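Local coordinates for protein 5-carboxyvanillate decarboxylase (Sphingomonas paucimobilis, PDB 4NG3) that probably removes a carboxyl group from 5-carboxyvanillate, as a manganese-binding decarboxylase of the amidohydrolase superfamily, at residues A6-V11 against A295-Y300; I173-P178 against W196-E201; G226-A231 against F267-S272. All coordinates share one frame; numbering follows the deposited sequence.

Contact 1 (A6-V11 against A295-Y300); sequences ATEEAV and AIDYPY. With MN (manganese (II) ion), chain I; 1DF (4-hydroxy-3-methoxy-5-nitrobenzoic acid), chain J.
E9 turns its carboxylate onto the loop 295-300 and accepts from the loop's backbone N-H groups. E9 OE1 accepts from I296 N at 2.9 Å and, less closely, from D297 N. E9 OE2 accepts from Y298 N at 2.9 Å. All three arrive on the syn side. A bend at chi2 (-47°) folds the carboxylate back toward its own strand, where OE1 also takes E8 N. With an alanine here, the N-H groups of I296 and Y298 would probably lose their acceptor and the loop its hold. A10 N also donates to Y298 O, at 2.8 Å.

E8 OE2 and D297 OD1 each reach manganese at 2.2 Å, their carboxylate planes 74° apart. H174, ligand O3 and O11 and one water complete the shell. E8 OE1 is held by Y172 and S272, D297 OD2 by H227. The first strand and the loop after the last strand thus supply the metal carboxylates, as at the C-terminal mouth of an amidohydrolase TIM barrel.

Apolar contact joins A6 CB and I296 CD1 at 3.7 Å. A10 CB lies near Y300 CE2, and a Y300 face covers the bound nitrobenzoate. Strand 71-76 runs parallel to strand 5-11, and helix 49-54 packs on A10, P299 and Y300.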
loop_
_atom_site.group_PDB
_atom_site.type_symbol
_atom_site.label_atom_id
_atom_site.label_comp_id
_atom_site.label_asym_id
_atom_site.label_seq_id
_atom_site.Cartn_x
_atom_site.Cartn_y
_atom_site.Cartn_z
ATOM N N ALA A 6 11.505 0.357 -22.890
ATOM C CA ALA A 6 10.573 0.920 -21.916
ATOM C C ALA A 6 9.285 0.093 -21.904
ATOM O O ALA A 6 8.678 -0.113 -22.954
ATOM C CB ALA A 6 10.291 2.384 -22.259
ATOM N N THR A 7 8.859 -0.385 -20.730
ATOM C CA THR A 7 7.822 -1.424 -20.697
ATOM C C THR A 7 6.394 -0.999 -20.346
ATOM O O THR A 7 5.507 -1.845 -20.322
ATOM C CB THR A 7 8.211 -2.593 -19.752
ATOM O OG1 THR A 7 8.543 -2.072 -18.456
ATOM C CG2 THR A 7 9.393 -3.331 -20.299
ATOM N N GLU A 8 6.155 0.277 -20.064
ATOM C CA GLU A 8 4.794 0.693 -19.707
ATOM C C GLU A 8 4.388 1.943 -20.476
ATOM O O GLU A 8 4.058 2.973 -19.896
ATOM C CB GLU A 8 4.633 0.912 -18.190
ATOM C CG GLU A 8 3.159 0.977 -17.736
ATOM C CD GLU A 8 3.000 1.337 -16.262
ATOM O OE1 GLU A 8 3.550 0.617 -15.397
ATOM O OE2 GLU A 8 2.331 2.349 -15.968
ATOM N N GLU A 9 4.400 1.840 -21.796
ATOM C CA GLU A 9 4.257 3.026 -22.618
ATOM C C GLU A 9 2.875 3.079 -23.237
ATOM O O GLU A 9 2.506 2.236 -24.058
ATOM C CB GLU A 9 5.369 3.057 -23.658
ATOM C CG GLU A 9 6.740 2.702 -23.059
ATOM C CD GLU A 9 7.013 3.462 -21.758
ATOM O OE1 GLU A 9 7.442 2.838 -20.755
ATOM O OE2 GLU A 9 6.783 4.693 -21.743
ATOM N N ALA A 10 2.107 4.073 -22.816
ATOM C CA ALA A 10 0.698 4.141 -23.156
ATOM C C ALA A 10 0.468 4.667 -24.568
ATOM O O ALA A 10 1.197 5.527 -25.049
ATOM C CB ALA A 10 -0.047 5.007 -22.129
ATOM N N VAL A 11 -0.561 4.135 -25.217
ATOM C CA VAL A 11 -0.968 4.563 -26.536
ATOM C C VAL A 11 -2.493 4.462 -26.585
ATOM O O VAL A 11 -3.113 3.818 -25.727
ATOM C CB VAL A 11 -0.350 3.645 -27.629
ATOM C CG1 VAL A 11 -1.019 2.279 -27.609
ATOM C CG2 VAL A 11 -0.461 4.274 -29.015
ATOM N N ALA A 295 10.956 1.107 -17.090
ATOM C CA ALA A 295 9.888 1.677 -17.894
ATOM C C ALA A 295 9.879 3.185 -17.725
ATOM O O ALA A 295 10.522 3.714 -16.818
ATOM C CB ALA A 295 8.540 1.096 -17.491
ATOM N N ILE A 296 9.125 3.869 -18.583
ATOM C CA ILE A 296 9.021 5.324 -18.516
ATOM C C ILE A 296 7.664 5.756 -18.008
ATOM O O ILE A 296 7.586 6.668 -17.188
ATOM C CB ILE A 296 9.215 5.983 -19.902
ATOM C CG1 ILE A 296 10.607 5.689 -20.447
ATOM C CG2 ILE A 296 8.976 7.521 -19.833
ATOM C CD1 ILE A 296 10.754 6.054 -21.912
ATOM N N ASP A 297 6.613 5.088 -18.490
ATOM C CA ASP A 297 5.219 5.506 -18.276
ATOM C C ASP A 297 4.868 6.744 -19.125
ATOM O O ASP A 297 4.068 7.591 -18.705
ATOM C CB ASP A 297 4.939 5.773 -16.780
ATOM C CG ASP A 297 3.580 5.264 -16.320
ATOM O OD1 ASP A 297 2.672 5.080 -17.161
ATOM O OD2 ASP A 297 3.420 5.066 -15.091
ATOM N N TYR A 298 5.463 6.840 -20.314
ATOM C CA TYR A 298 5.125 7.876 -21.292
ATOM C C TYR A 298 3.686 7.645 -21.781
ATOM O O TYR A 298 3.276 6.490 -21.947
ATOM C CB TYR A 298 6.095 7.780 -22.481
ATOM C CG TYR A 298 5.915 8.860 -23.517
ATOM C CD1 TYR A 298 6.508 10.098 -23.353
ATOM C CD2 TYR A 298 5.158 8.637 -24.664
ATOM C CE1 TYR A 298 6.343 11.099 -24.292
ATOM C CE2 TYR A 298 4.982 9.631 -25.604
ATOM C CZ TYR A 298 5.583 10.860 -25.414
ATOM O OH TYR A 298 5.428 11.861 -26.343
ATOM N N PRO A 299 2.914 8.725 -22.025
ATOM C CA PRO A 299 3.256 10.145 -21.879
ATOM C C PRO A 299 2.866 10.750 -20.534
ATOM O O PRO A 299 2.910 11.978 -20.399
ATOM C CB PRO A 299 2.446 10.808 -22.998
ATOM C CG PRO A 299 1.234 9.969 -23.105
ATOM C CD PRO A 299 1.642 8.553 -22.747
ATOM N N TYR A 300 2.509 9.913 -19.563
ATOM C CA TYR A 300 2.158 10.401 -18.232
ATOM C C TYR A 300 3.397 10.826 -17.444
ATOM O O TYR A 300 3.296 11.589 -16.484
ATOM C CB TYR A 300 1.337 9.354 -17.473
ATOM C CG TYR A 300 0.087 8.960 -18.223
ATOM C CD1 TYR A 300 -0.977 9.857 -18.360
ATOM C CD2 TYR A 300 -0.015 7.716 -18.845
ATOM C CE1 TYR A 300 -2.113 9.514 -19.062
ATOM C CE2 TYR A 300 -1.153 7.366 -19.562
ATOM C CZ TYR A 300 -2.197 8.271 -19.659
ATOM O OH TYR A 300 -3.335 7.945 -20.351
HETATM MN MN MN I . 0.858 3.816 -16.730
HETATM C C1 1DF J . -1.765 8.584 -15.227
HETATM C CO1 1DF J . -0.663 7.869 -14.753
HETATM C CO2 1DF J . -2.641 8.004 -16.133
HETATM C CM1 1DF J . -0.447 6.564 -15.204
HETATM C CM2 1DF J . -2.419 6.715 -16.570
HETATM O OM 1DF J . -3.244 6.088 -17.472
HETATM C CZ 1DF J . -1.328 6.004 -16.116
HETATM C CC 1DF J . -2.065 9.974 -14.792
HETATM C CV 1DF J . -4.564 6.471 -17.645
HETATM O O1 1DF J . -1.166 10.704 -14.309
HETATM O O2 1DF J . -3.241 10.414 -14.926
HETATM O O3 1DF J . -0.949 4.942 -16.890
HETATM N N 1DF J . 0.470 5.687 -14.525
HETATM O O11 1DF J . 0.745 4.494 -15.000
HETATM O O22 1DF J . 1.042 6.081 -13.436
HETATM O O HOH W 1 1.178 3.504 -18.921
#

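Contact 2 (I173-P178 against W196-E201); sequences IHPRAP and WGYGIE. With MN (manganese (II) ion), chain I; 1DF (4-hydroxy-3-methoxy-5-nitrobenzoic acid), chain J.
Y198 leans its side chain against the ring of P175 and the backbone of R176 and A177. Its CB meets P175 CB at 3.5 Å, and CG lies just as near that carbon. The two side chains cross at about a right angle. From CG the ring divides. On one branch, CD1 comes to 3.4 Å from R176 O, and CE1 to 3.5 Å from A177 N, while R176 N lies over a ring face. On the other branch, CE2 turns an edge to the bound nitrobenzoate, 4.0 Å from its CM2. At the tip, OH lies near the ligand's methoxy carbon. CG stands anti to the carbonyl carbon (chi1 -82°), which carries the ring from the first turn of the helix to the loop.

This is the C-terminal mouth of a TIM barrel. Strand 171-174 ends at the metal, and helix 197-211 follows it in the chain. H174 NE2 binds manganese at 2.2 Å. Its ND1 donates to P175 O at 2.8 Å, which, with the metal bond, helps to set the rotation of the ring.

P178 sits on the start of the helix. Its CG is 3.5 Å from G197 O, and a side chain on G197 would run into the proline ring. E201 lays its CG against R176 O. Its OE1 is bonded to S179 N and Y151, its OE2 to S145. R176 starts away from the helix, and its NE forms a salt bridge with D32. W196, at the N-cap, donates NE1 to T204 of the second subunit.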
loop_
_atom_site.group_PDB
_atom_site.type_symbol
_atom_site.label_atom_id
_atom_site.label_comp_id
_atom_site.label_asym_id
_atom_site.label_seq_id
_atom_site.Cartn_x
_atom_site.Cartn_y
_atom_site.Cartn_z
ATOM N N ILE A 173 -0.592 -6.242 -15.388
ATOM C CA ILE A 173 -1.769 -5.690 -14.737
ATOM C C ILE A 173 -1.474 -4.240 -14.379
ATOM O O ILE A 173 -0.776 -3.956 -13.403
ATOM C CB ILE A 173 -2.210 -6.484 -13.487
ATOM C CG1 ILE A 173 -2.546 -7.929 -13.880
ATOM C CG2 ILE A 173 -3.429 -5.813 -12.851
ATOM C CD1 ILE A 173 -3.124 -8.775 -12.757
ATOM N N HIS A 174 -1.985 -3.335 -15.213
ATOM C CA HIS A 174 -1.778 -1.898 -15.064
ATOM C C HIS A 174 -2.856 -1.327 -14.137
ATOM O O HIS A 174 -3.925 -1.932 -13.967
ATOM C CB HIS A 174 -1.834 -1.255 -16.458
ATOM C CG HIS A 174 -1.561 0.217 -16.470
ATOM N ND1 HIS A 174 -2.534 1.155 -16.203
ATOM C CD2 HIS A 174 -0.427 0.912 -16.723
ATOM C CE1 HIS A 174 -2.007 2.365 -16.277
ATOM N NE2 HIS A 174 -0.731 2.246 -16.599
ATOM N N PRO A 175 -2.590 -0.171 -13.507
ATOM C CA PRO A 175 -3.645 0.366 -12.644
ATOM C C PRO A 175 -4.846 0.938 -13.391
ATOM O O PRO A 175 -4.779 1.228 -14.585
ATOM C CB PRO A 175 -2.952 1.534 -11.942
ATOM C CG PRO A 175 -1.512 1.190 -11.955
ATOM C CD PRO A 175 -1.300 0.518 -13.285
ATOM N N ARG A 176 -5.929 1.101 -12.648
ATOM C CA ARG A 176 -7.008 2.024 -12.991
ATOM C C ARG A 176 -7.468 2.564 -11.634
ATOM O O ARG A 176 -6.923 2.162 -10.594
ATOM C CB ARG A 176 -8.147 1.327 -13.741
ATOM C CG ARG A 176 -8.853 0.236 -12.960
ATOM C CD ARG A 176 -9.998 -0.398 -13.757
ATOM N NE ARG A 176 -11.116 0.515 -13.977
ATOM C CZ ARG A 176 -12.299 0.141 -14.452
ATOM N NH1 ARG A 176 -12.519 -1.133 -14.765
ATOM N NH2 ARG A 176 -13.264 1.037 -14.615
ATOM N N ALA A 177 -8.437 3.475 -11.627
ATOM C CA ALA A 177 -8.907 4.036 -10.368
ATOM C C ALA A 177 -9.479 2.929 -9.482
ATOM O O ALA A 177 -9.992 1.921 -9.982
ATOM C CB ALA A 177 -9.965 5.156 -10.609
ATOM N N PRO A 178 -9.371 3.106 -8.159
ATOM C CA PRO A 178 -10.011 2.240 -7.167
ATOM C C PRO A 178 -11.431 1.857 -7.557
ATOM O O PRO A 178 -12.232 2.711 -7.939
ATOM C CB PRO A 178 -10.039 3.133 -5.934
ATOM C CG PRO A 178 -8.717 3.845 -6.025
ATOM C CD PRO A 178 -8.530 4.132 -7.514
ATOM N N TRP A 196 -1.992 7.915 -5.334
ATOM C CA TRP A 196 -2.271 6.933 -4.280
ATOM C C TRP A 196 -3.226 5.810 -4.680
ATOM O O TRP A 196 -2.918 4.627 -4.485
ATOM C CB TRP A 196 -2.787 7.619 -3.002
ATOM C CG TRP A 196 -2.738 6.711 -1.805
ATOM C CD1 TRP A 196 -3.801 6.272 -1.050
ATOM C CD2 TRP A 196 -1.568 6.116 -1.232
ATOM N NE1 TRP A 196 -3.353 5.451 -0.036
ATOM C CE2 TRP A 196 -1.989 5.337 -0.129
ATOM C CE3 TRP A 196 -0.204 6.179 -1.533
ATOM C CZ2 TRP A 196 -1.094 4.620 0.664
ATOM C CZ3 TRP A 196 0.682 5.468 -0.745
ATOM C CH2 TRP A 196 0.235 4.699 0.339
ATOM N N GLY A 197 -4.390 6.176 -5.220
ATOM C CA GLY A 197 -5.398 5.194 -5.569
ATOM C C GLY A 197 -4.962 4.100 -6.527
ATOM O O GLY A 197 -5.321 2.943 -6.332
ATOM N N TYR A 198 -4.194 4.453 -7.556
ATOM C CA TYR A 198 -3.754 3.459 -8.533
ATOM C C TYR A 198 -2.995 2.315 -7.854
ATOM O O TYR A 198 -3.219 1.146 -8.153
ATOM C CB TYR A 198 -2.866 4.091 -9.614
ATOM C CG TYR A 198 -3.622 4.788 -10.731
ATOM C CD1 TYR A 198 -4.995 4.997 -10.650
ATOM C CD2 TYR A 198 -2.963 5.202 -11.888
ATOM C CE1 TYR A 198 -5.698 5.624 -11.686
ATOM C CE2 TYR A 198 -3.656 5.835 -12.923
ATOM C CZ TYR A 198 -5.019 6.046 -12.809
ATOM O OH TYR A 198 -5.713 6.667 -13.827
ATOM N N GLY A 199 -2.103 2.656 -6.937
ATOM C CA GLY A 199 -1.299 1.647 -6.266
ATOM C C GLY A 199 -2.097 0.741 -5.337
ATOM O O GLY A 199 -1.884 -0.475 -5.290
ATOM N N ILE A 200 -3.003 1.337 -4.580
ATOM C CA ILE A 200 -3.784 0.587 -3.605
ATOM C C ILE A 200 -4.713 -0.375 -4.338
ATOM O O ILE A 200 -4.820 -1.551 -3.997
ATOM C CB ILE A 200 -4.607 1.537 -2.721
ATOM C CG1 ILE A 200 -3.678 2.479 -1.949
ATOM C CG2 ILE A 200 -5.551 0.754 -1.799
ATOM C CD1 ILE A 200 -2.474 1.776 -1.317
ATOM N N GLU A 201 -5.382 0.146 -5.355
ATOM C CA GLU A 201 -6.270 -0.647 -6.195
ATOM C C GLU A 201 -5.553 -1.846 -6.810
ATOM O O GLU A 201 -6.058 -2.974 -6.768
ATOM C CB GLU A 201 -6.886 0.264 -7.278
ATOM C CG GLU A 201 -7.407 -0.433 -8.529
ATOM C CD GLU A 201 -8.590 -1.327 -8.267
ATOM O OE1 GLU A 201 -9.292 -1.138 -7.242
ATOM O OE2 GLU A 201 -8.813 -2.240 -9.092
HETATM MN MN MN I . 0.858 3.816 -16.730
HETATM C C1 1DF J . -1.765 8.584 -15.227
HETATM C CO1 1DF J . -0.663 7.869 -14.753
HETATM C CO2 1DF J . -2.641 8.004 -16.133
HETATM C CM1 1DF J . -0.447 6.564 -15.204
HETATM C CM2 1DF J . -2.419 6.715 -16.570
HETATM O OM 1DF J . -3.244 6.088 -17.472
HETATM C CZ 1DF J . -1.328 6.004 -16.116
HETATM C CC 1DF J . -2.065 9.974 -14.792
HETATM C CV 1DF J . -4.564 6.471 -17.645
HETATM O O1 1DF J . -1.166 10.704 -14.309
HETATM O O2 1DF J . -3.241 10.414 -14.926
HETATM O O3 1DF J . -0.949 4.942 -16.890
HETATM N N 1DF J . 0.470 5.687 -14.525
HETATM O O11 1DF J . 0.745 4.494 -15.000
HETATM O O22 1DF J . 1.042 6.081 -13.436
HETATM O O HOH W 1 1.178 3.504 -18.921
#

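Contact 3 (G226-A231 against F267-S272). With 1DF (4-hydroxy-3-methoxy-5-nitrobenzoic acid), chain J.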
loop_
_atom_site.group_PDB
_atom_site.type_symbol
_atom_site.label_atom_id
_atom_site.label_comp_id
_atom_site.label_asym_id
_atom_site.label_seq_id
_atom_site.Cartn_x
_atom_site.Cartn_y
_atom_site.Cartn_z
ATOM N N GLY A 226 3.632 -2.591 -12.575
ATOM C CA GLY A 226 4.460 -1.406 -12.653
ATOM C C GLY A 226 4.612 -0.719 -11.302
ATOM O O GLY A 226 4.238 -1.272 -10.271
ATOM N N HIS A 227 5.177 0.489 -11.317
ATOM C CA HIS A 227 5.292 1.315 -10.109
ATOM C C HIS A 227 6.002 0.575 -8.981
ATOM O O HIS A 227 5.563 0.580 -7.826
ATOM C CB HIS A 227 3.911 1.846 -9.735
ATOM C CG HIS A 227 3.144 2.293 -10.937
ATOM N ND1 HIS A 227 2.045 1.613 -11.419
ATOM C CD2 HIS A 227 3.390 3.287 -11.824
ATOM C CE1 HIS A 227 1.620 2.200 -12.525
ATOM N NE2 HIS A 227 2.416 3.220 -12.791
ATOM N N MET A 228 7.130 -0.029 -9.353
ATOM C CA MET A 228 7.984 -0.797 -8.454
ATOM C C MET A 228 7.182 -1.879 -7.733
ATOM O O MET A 228 7.351 -2.107 -6.539
ATOM C CB MET A 228 8.729 0.124 -7.457
ATOM C CG MET A 228 10.107 -0.420 -7.010
ATOM S SD MET A 228 11.285 -0.610 -8.369
ATOM C CE MET A 228 11.922 1.061 -8.531
ATOM N N GLY A 229 6.320 -2.556 -8.482
ATOM C CA GLY A 229 5.570 -3.679 -7.961
ATOM C C GLY A 229 4.414 -3.255 -7.093
ATOM O O GLY A 229 3.936 -4.047 -6.278
ATOM N N GLU A 230 3.966 -2.010 -7.263
ATOM C CA GLU A 230 2.871 -1.449 -6.469
ATOM C C GLU A 230 3.117 -1.658 -4.966
ATOM O O GLU A 230 2.183 -1.908 -4.182
ATOM C CB GLU A 230 1.506 -2.011 -6.914
ATOM C CG GLU A 230 1.237 -1.968 -8.452
ATOM C CD GLU A 230 1.054 -0.559 -9.014
ATOM O OE1 GLU A 230 1.084 0.408 -8.226
ATOM O OE2 GLU A 230 0.874 -0.420 -10.251
ATOM N N ALA A 231 4.397 -1.564 -4.599
ATOM C CA ALA A 231 4.890 -1.687 -3.227
ATOM C C ALA A 231 4.810 -3.078 -2.619
ATOM O O ALA A 231 5.226 -3.269 -1.481
ATOM C CB ALA A 231 4.222 -0.653 -2.290
ATOM N N PHE A 267 5.627 -13.288 -10.610
ATOM C CA PHE A 267 5.550 -11.868 -10.913
ATOM C C PHE A 267 6.915 -11.302 -11.310
ATOM O O PHE A 267 7.964 -11.803 -10.888
ATOM C CB PHE A 267 5.045 -11.065 -9.697
ATOM C CG PHE A 267 3.585 -11.255 -9.379
ATOM C CD1 PHE A 267 3.129 -12.430 -8.804
ATOM C CD2 PHE A 267 2.672 -10.227 -9.613
ATOM C CE1 PHE A 267 1.779 -12.597 -8.484
ATOM C CE2 PHE A 267 1.316 -10.382 -9.291
ATOM C CZ PHE A 267 0.873 -11.577 -8.733
ATOM N N ALA A 268 6.894 -10.265 -12.142
ATOM C CA ALA A 268 8.059 -9.395 -12.340
ATOM C C ALA A 268 7.548 -7.979 -12.158
ATOM O O ALA A 268 6.331 -7.749 -12.185
ATOM C CB ALA A 268 8.666 -9.569 -13.736
ATOM N N ILE A 269 8.447 -7.025 -11.931
ATOM C CA ILE A 269 7.997 -5.646 -11.722
ATOM C C ILE A 269 8.683 -4.679 -12.680
ATOM O O ILE A 269 9.714 -5.002 -13.260
ATOM C CB ILE A 269 8.226 -5.152 -10.270
ATOM C CG1 ILE A 269 9.718 -4.884 -10.016
ATOM C CG2 ILE A 269 7.664 -6.159 -9.262
ATOM C CD1 ILE A 269 9.966 -4.162 -8.704
ATOM N N THR A 270 8.086 -3.508 -12.869
ATOM C CA THR A 270 8.756 -2.437 -13.597
ATOM C C THR A 270 8.920 -1.200 -12.707
ATOM O O THR A 270 8.297 -1.094 -11.651
ATOM C CB THR A 270 8.020 -2.032 -14.892
ATOM O OG1 THR A 270 6.997 -1.063 -14.602
ATOM C CG2 THR A 270 7.421 -3.257 -15.575
ATOM N N THR A 271 9.754 -0.267 -13.153
ATOM C CA THR A 271 10.090 0.924 -12.389
ATOM C C THR A 271 9.282 2.150 -12.806
ATOM O O THR A 271 9.650 3.278 -12.470
ATOM C CB THR A 271 11.579 1.267 -12.536
ATOM O OG1 THR A 271 11.865 1.609 -13.899
ATOM C CG2 THR A 271 12.450 0.082 -12.114
ATOM N N SER A 272 8.195 1.945 -13.541
ATOM C CA SER A 272 7.391 3.075 -14.008
ATOM C C SER A 272 6.989 4.000 -12.864
ATOM O O SER A 272 6.443 3.552 -11.853
ATOM C CB SER A 272 6.149 2.592 -14.742
ATOM O OG SER A 272 5.444 1.644 -13.970
HETATM C C1 1DF J . -1.765 8.584 -15.227
HETATM C CO1 1DF J . -0.663 7.869 -14.753
HETATM C CO2 1DF J . -2.641 8.004 -16.133
HETATM C CM1 1DF J . -0.447 6.564 -15.204
HETATM C CM2 1DF J . -2.419 6.715 -16.570
HETATM O OM 1DF J . -3.244 6.088 -17.472
HETATM C CZ 1DF J . -1.328 6.004 -16.116
HETATM C CC 1DF J . -2.065 9.974 -14.792
HETATM C CV 1DF J . -4.564 6.471 -17.645
HETATM O O1 1DF J . -1.166 10.704 -14.309
HETATM O O2 1DF J . -3.241 10.414 -14.926
HETATM O O3 1DF J . -0.949 4.942 -16.890
HETATM N N 1DF J . 0.470 5.687 -14.525
HETATM O O11 1DF J . 0.745 4.494 -15.000
HETATM O O22 1DF J . 1.042 6.081 -13.436
#
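H227 and S272 meet through both backbone and side chain. H227 N donates to S272 OG at 2.9 Å. The same OG lies over one face of the imidazole, displaced toward the rim. S272 OG is bonded to E8 as well, so the serine links the turn 226-230 to a metal ligand. Next to this bond, M228 N donates to T270 O at 2.8 Å, almost in line with the carbonyl. The chain is close here too: G226 CA is 3.2 Å from T270 OG1, and G229 CA is 3.5 Å from I269 CG2. T270 OG1 is itself hydrogen-bonded to Y172. A side chain at either glycine would collide, with S272 OG at G226 and with I269 at G229. H227, M228, G229 and E230 all have positive phi, so this short, weakly bonded turn is left-handed.

The packing is looser toward M228. Its chain is bent at chi2 and chi3 (62° and 82°), which brings SD to 3.8 Å from I269 CD1 and CE to the same distance from T271 CG2. These are plain apolar touches. Even this part is buried, with helix 277-287 beside I269 and F234 of the second subunit against M228.

The edge of the imidazole faces the bound ligand. H227 ND1 donates to E230 OE2 at 2.6 Å in a nearly straight bond, the carboxylate oxygen lying in the ring plane. This His-carboxylate bond fixes the ring so that H227 NE2 donates to the nitro oxygen O11 of the ligand at 3.0 Å. NE2 is also bonded to D297. The arrangement belongs to the metal site at the C-terminal ends of strands 223-225 and 267-270, as in amidohydrolase TIM barrels.

How the contacts relate
All three contacts are buried, and all lie at the C-terminal ends of strands of one parallel barrel. They ring the same bound nitrobenzoate. Contacts 1 and 2 share the manganese ion: two carboxylates come from contact 1 and an imidazole from contact 2. Contact 3 gives the metal no ligand, but its serine and histidine hold the carboxylates of contact 1 from the second shell. The chemistry differs with place. Contact 1 fastens the loop after the last strand to the first strand by hydrogen bonds, contact 2 is van der Waals packing between a loop and a helix start, and contact 3 mixes both. Contacts 2 and 3 meet through P175 and also reach the second subunit.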